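Local coordinates for Aac(6')-Ih protein (Acinetobacter baumannii, PDB 4E8O) that probably transfers an acetyl group from acetyl coenzyme A to the 6'-amino group of aminoglycoside antibiotics, a reaction that confers resistance, at residues S33-L36 and A37-L41; V49-Q52 and E53-Q56. All blocks are in the same frame, centred on the assembly; numbering follows the deposited sequence.

Overall arrangement
From the N terminus the chain passes through strand 23-26 and enters helix 32-42, where contact 1 spans one turn between 33-36 and 37-41. A short connection leads to helix 47-57, and contact 2 spans a turn of it between 49-52 and 53-56. Each contact lies within one continuous helical stretch, so neither closes a loop; they follow in series, without nesting or crossing, their centres about 11 Å apart. They meet through R39, which reaches both H50 and E53, and through W35 packed on M54. Contact 1 lays helix 32-42 on strands 63-69 and 75-84, and contact 2 joins helix 47-57 to helix 32-42.

Contact 1 (S33-L36 and A37-L41); sequences SDWL and ALRCL
Helix 32-42, the first of two successive helices in the N-terminal half of this GNAT-family enzyme, carries W35 and R39 one turn apart on its buried side. Their side chains run side by side in the same direction, with R39 CD 3.7 Å from W35 NE1 and R39 NE 4.1 Å from W35 CZ2. The guanidinium and indole planes stand 77° apart, and the approach is oblique, so it is no parallel stack. CG of R39 is opposite its backbone N (chi1 -154°) and the chain stays extended to NE, which brings CD and NE past the indole nitrogen and carries the rest of the guanidinium beyond the ring. On strand 75-84, E80 OE2 takes a salt bridge from R39 NE and a hydrogen bond from W35 NE1; this shared carboxylate probably fixes the two groups relative to each other.

The backbone bond from R39 N to W35 O measures 2.9 Å, while R39 CB lies 3.1 Å from W35 O. A37 N to S33 O (3.0 Å) and C40 N to L36 O (2.9 Å) continue the pattern. L38 and D34 pack on A75 and L67, against the sheet. The i to i+4 spacing of bonds and side chains is that of an alpha helix laid on the GNAT sheet.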
loop_
_atom_site.group_PDB
_atom_site.type_symbol
_atom_site.label_atom_id
_atom_site.label_comp_id
_atom_site.label_asym_id
_atom_site.label_seq_id
_atom_site.Cartn_x
_atom_site.Cartn_y
_atom_site.Cartn_z
ATOM N N SER B 33 14.437 18.478 -16.882
ATOM C CA SER B 33 14.838 19.599 -16.033
ATOM C C SER B 33 13.638 20.329 -15.420
ATOM O O SER B 33 13.637 20.636 -14.224
ATOM C CB SER B 33 15.711 20.576 -16.820
ATOM O OG SER B 33 15.979 21.736 -16.060
ATOM N N ASP B 34 12.616 20.598 -16.231
ATOM C CA ASP B 34 11.390 21.214 -15.719
ATOM C C ASP B 34 10.712 20.314 -14.689
ATOM O O ASP B 34 10.129 20.794 -13.715
ATOM C CB ASP B 34 10.409 21.501 -16.857
ATOM C CG ASP B 34 10.911 22.560 -17.812
ATOM O OD1 ASP B 34 11.672 23.457 -17.381
ATOM O OD2 ASP B 34 10.532 22.495 -19.001
ATOM N N TRP B 35 10.782 19.006 -14.927
ATOM C CA TRP B 35 10.187 18.011 -14.042
ATOM C C TRP B 35 10.956 17.955 -12.731
ATOM O O TRP B 35 10.358 17.926 -11.654
ATOM C CB TRP B 35 10.195 16.638 -14.724
ATOM C CG TRP B 35 9.495 15.541 -13.955
ATOM C CD1 TRP B 35 8.705 15.681 -12.847
ATOM C CD2 TRP B 35 9.532 14.136 -14.245
ATOM N NE1 TRP B 35 8.254 14.450 -12.434
ATOM C CE2 TRP B 35 8.745 13.487 -13.276
ATOM C CE3 TRP B 35 10.152 13.368 -15.236
ATOM C CZ2 TRP B 35 8.564 12.101 -13.264
ATOM C CZ3 TRP B 35 9.972 11.999 -15.226
ATOM C CH2 TRP B 35 9.185 11.377 -14.246
ATOM N N LEU B 36 12.284 17.954 -12.830
ATOM C CA LEU B 36 13.160 17.895 -11.657
ATOM C C LEU B 36 12.984 19.110 -10.753
ATOM O O LEU B 36 12.897 18.975 -9.531
ATOM C CB LEU B 36 14.624 17.785 -12.098
ATOM C CG LEU B 36 15.687 17.817 -10.997
ATOM C CD1 LEU B 36 15.542 16.609 -10.105
ATOM C CD2 LEU B 36 17.094 17.880 -11.575
ATOM N N ALA B 37 12.933 20.291 -11.362
ATOM C CA ALA B 37 12.806 21.544 -10.625
ATOM C C ALA B 37 11.571 21.591 -9.723
ATOM O O ALA B 37 11.632 22.126 -8.616
ATOM C CB ALA B 37 12.810 22.725 -11.590
ATOM N N LEU B 38 10.457 21.046 -10.202
ATOM C CA LEU B 38 9.234 20.975 -9.409
ATOM C C LEU B 38 9.252 19.777 -8.465
ATOM O O LEU B 38 8.783 19.868 -7.329
ATOM C CB LEU B 38 8.003 20.908 -10.316
ATOM C CG LEU B 38 7.735 22.151 -11.163
ATOM C CD1 LEU B 38 6.497 21.966 -12.015
ATOM C CD2 LEU B 38 7.575 23.356 -10.264
ATOM N N ARG B 39 9.797 18.660 -8.943
ATOM C CA ARG B 39 9.871 17.431 -8.160
ATOM C C ARG B 39 10.697 17.623 -6.895
ATOM O O ARG B 39 10.397 17.027 -5.860
ATOM C CB ARG B 39 10.479 16.303 -9.002
ATOM C CG ARG B 39 10.059 14.907 -8.585
ATOM C CD ARG B 39 10.556 13.868 -9.581
ATOM N NE ARG B 39 9.849 12.599 -9.446
ATOM C CZ ARG B 39 10.367 11.504 -8.902
ATOM N NH1 ARG B 39 11.611 11.507 -8.442
ATOM N NH2 ARG B 39 9.639 10.396 -8.821
ATOM N N CYS B 40 11.733 18.453 -6.975
ATOM C CA CYS B 40 12.600 18.680 -5.819
ATOM C C CYS B 40 11.935 19.572 -4.772
ATOM O O CYS B 40 12.336 19.576 -3.606
ATOM C CB CYS B 40 13.952 19.263 -6.247
ATOM S SG CYS B 40 13.948 21.036 -6.620
ATOM N N LEU B 41 10.920 20.324 -5.191
ATOM C CA LEU B 41 10.136 21.128 -4.256
ATOM C C LEU B 41 9.173 20.221 -3.502
ATOM O O LEU B 41 8.952 20.389 -2.301
ATOM C CB LEU B 41 9.352 22.210 -4.994
ATOM C CG LEU B 41 10.112 23.149 -5.925
ATOM C CD1 LEU B 41 9.174 24.206 -6.446
ATOM C CD2 LEU B 41 11.288 23.795 -5.224
#

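Contact 2 (V49-Q52 and E53-Q56); sequences VHLQ and EMRQ
L51 and M54 meet where their side chains cross obliquely, methyl to methyl: L51 CD2 lies 3.7 Å from M54 CE. The methionine reaches this spot by a bend at its end, since chi3 of 64° folds CE back from the line of the chain. Its sulfur, by contrast, sits over the preceding turn, with M54 SD 3.9 Å from H50 CB and 3.5 Å from H50 O. M54 is therefore held against the backbone of its own helix along CG and SD, while its terminal methyl goes to leucine.

H50 turns its ring away from this apolar pair. Its CG lies opposite the carbonyl carbon (chi1 -85°), and the imidazole is directed to R39 of helix 32-42, whose NH1 makes a probable hydrogen bond to H50 ND1; NE2 has a weak hydrogen bond to W43 O. E53, three residues on, sends an extended chain to the same guanidinium, and its OE1 is in a salt bridge with R39 NH1, a partner outside this helix. E53 OE1 stays 5.4 Å from H50 ND1, so the arginine mediates between the two.

These side chains belong to helix 47-57, the second of the N-terminal helices of the GNAT fold, and M54 faces W35 and R39 across the helix pair. Regular alpha-helical bonds support them: M54 N to H50 O is 2.7 Å and nearly straight, at 167° about the hydrogen, whereas E53 N to V49 O is longer, 3.2 Å.

R55 runs along the exposed flank, its CG 3.2 Å from L51 O, the oxygen that also accepts the bond from R55 N; its extended chain ends with R55 NH1 facing E29 OE2, a long and weak ion pair.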
loop_
_atom_site.group_PDB
_atom_site.type_symbol
_atom_site.label_atom_id
_atom_site.label_comp_id
_atom_site.label_asym_id
_atom_site.label_seq_id
_atom_site.Cartn_x
_atom_site.Cartn_y
_atom_site.Cartn_z
ATOM N N VAL B 49 19.313 10.652 -7.480
ATOM C CA VAL B 49 18.234 9.763 -7.046
ATOM C C VAL B 49 16.957 10.077 -7.817
ATOM O O VAL B 49 16.283 9.176 -8.320
ATOM C CB VAL B 49 17.953 9.885 -5.533
ATOM C CG1 VAL B 49 16.714 9.081 -5.154
ATOM C CG2 VAL B 49 19.152 9.420 -4.722
ATOM N N HIS B 50 16.624 11.362 -7.896
ATOM C CA HIS B 50 15.485 11.827 -8.686
ATOM C C HIS B 50 15.598 11.368 -10.146
ATOM O O HIS B 50 14.719 10.670 -10.658
ATOM C CB HIS B 50 15.403 13.357 -8.651
ATOM C CG HIS B 50 14.673 13.913 -7.466
ATOM N ND1 HIS B 50 13.319 13.735 -7.278
ATOM C CD2 HIS B 50 15.101 14.676 -6.433
ATOM C CE1 HIS B 50 12.948 14.348 -6.166
ATOM N NE2 HIS B 50 14.009 14.928 -5.637
ATOM N N LEU B 51 16.685 11.767 -10.803
ATOM C CA LEU B 51 16.898 11.485 -12.224
ATOM C C LEU B 51 16.882 9.994 -12.551
ATOM O O LEU B 51 16.357 9.586 -13.590
ATOM C CB LEU B 51 18.211 12.113 -12.705
ATOM C CG LEU B 51 18.193 13.625 -12.929
ATOM C CD1 LEU B 51 19.549 14.138 -13.396
ATOM C CD2 LEU B 51 17.112 13.993 -13.933
ATOM N N GLN B 52 17.460 9.188 -11.667
ATOM C CA GLN B 52 17.483 7.742 -11.853
ATOM C C GLN B 52 16.048 7.225 -11.874
ATOM O O GLN B 52 15.696 6.378 -12.691
ATOM C CB GLN B 52 18.282 7.081 -10.725
ATOM C CG GLN B 52 19.221 5.962 -11.166
ATOM C CD GLN B 52 20.196 5.559 -10.070
ATOM O OE1 GLN B 52 20.509 6.350 -9.179
ATOM N NE2 GLN B 52 20.680 4.324 -10.132
ATOM N N GLU B 53 15.217 7.762 -10.989
ATOM C CA GLU B 53 13.822 7.348 -10.907
ATOM C C GLU B 53 13.013 7.898 -12.081
ATOM O O GLU B 53 12.228 7.172 -12.688
ATOM C CB GLU B 53 13.211 7.807 -9.580
ATOM C CG GLU B 53 11.858 7.179 -9.265
ATOM C CD GLU B 53 11.304 7.639 -7.931
ATOM O OE1 GLU B 53 11.940 8.502 -7.290
ATOM O OE2 GLU B 53 10.235 7.136 -7.521
ATOM N N MET B 54 13.213 9.177 -12.394
ATOM C CA MET B 54 12.506 9.836 -13.493
ATOM C C MET B 54 12.713 9.127 -14.835
ATOM O O MET B 54 11.771 8.994 -15.619
ATOM C CB MET B 54 12.930 11.309 -13.594
ATOM C CG MET B 54 12.387 12.189 -12.473
ATOM S SD MET B 54 13.464 13.577 -12.066
ATOM C CE MET B 54 13.419 14.502 -13.600
ATOM N N ARG B 55 13.935 8.665 -15.098
ATOM C CA ARG B 55 14.237 8.004 -16.370
ATOM C C ARG B 55 13.569 6.637 -16.503
ATOM O O ARG B 55 13.246 6.212 -17.610
ATOM C CB ARG B 55 15.752 7.887 -16.589
ATOM C CG ARG B 55 16.444 9.226 -16.778
ATOM C CD ARG B 55 17.781 9.092 -17.495
ATOM N NE ARG B 55 18.274 10.387 -17.953
ATOM C CZ ARG B 55 18.009 10.909 -19.147
ATOM N NH1 ARG B 55 17.259 10.245 -20.017
ATOM N NH2 ARG B 55 18.493 12.098 -19.473
ATOM N N GLN B 56 13.364 5.953 -15.379
ATOM C CA GLN B 56 12.656 4.673 -15.373
ATOM C C GLN B 56 11.165 4.880 -15.620
ATOM O O GLN B 56 10.575 4.235 -16.484
ATOM C CB GLN B 56 12.830 3.970 -14.023
ATOM C CG GLN B 56 14.258 3.579 -13.656
ATOM C CD GLN B 56 14.326 2.920 -12.287
ATOM O OE1 GLN B 56 13.295 2.580 -11.700
ATOM N NE2 GLN B 56 15.538 2.738 -11.771
#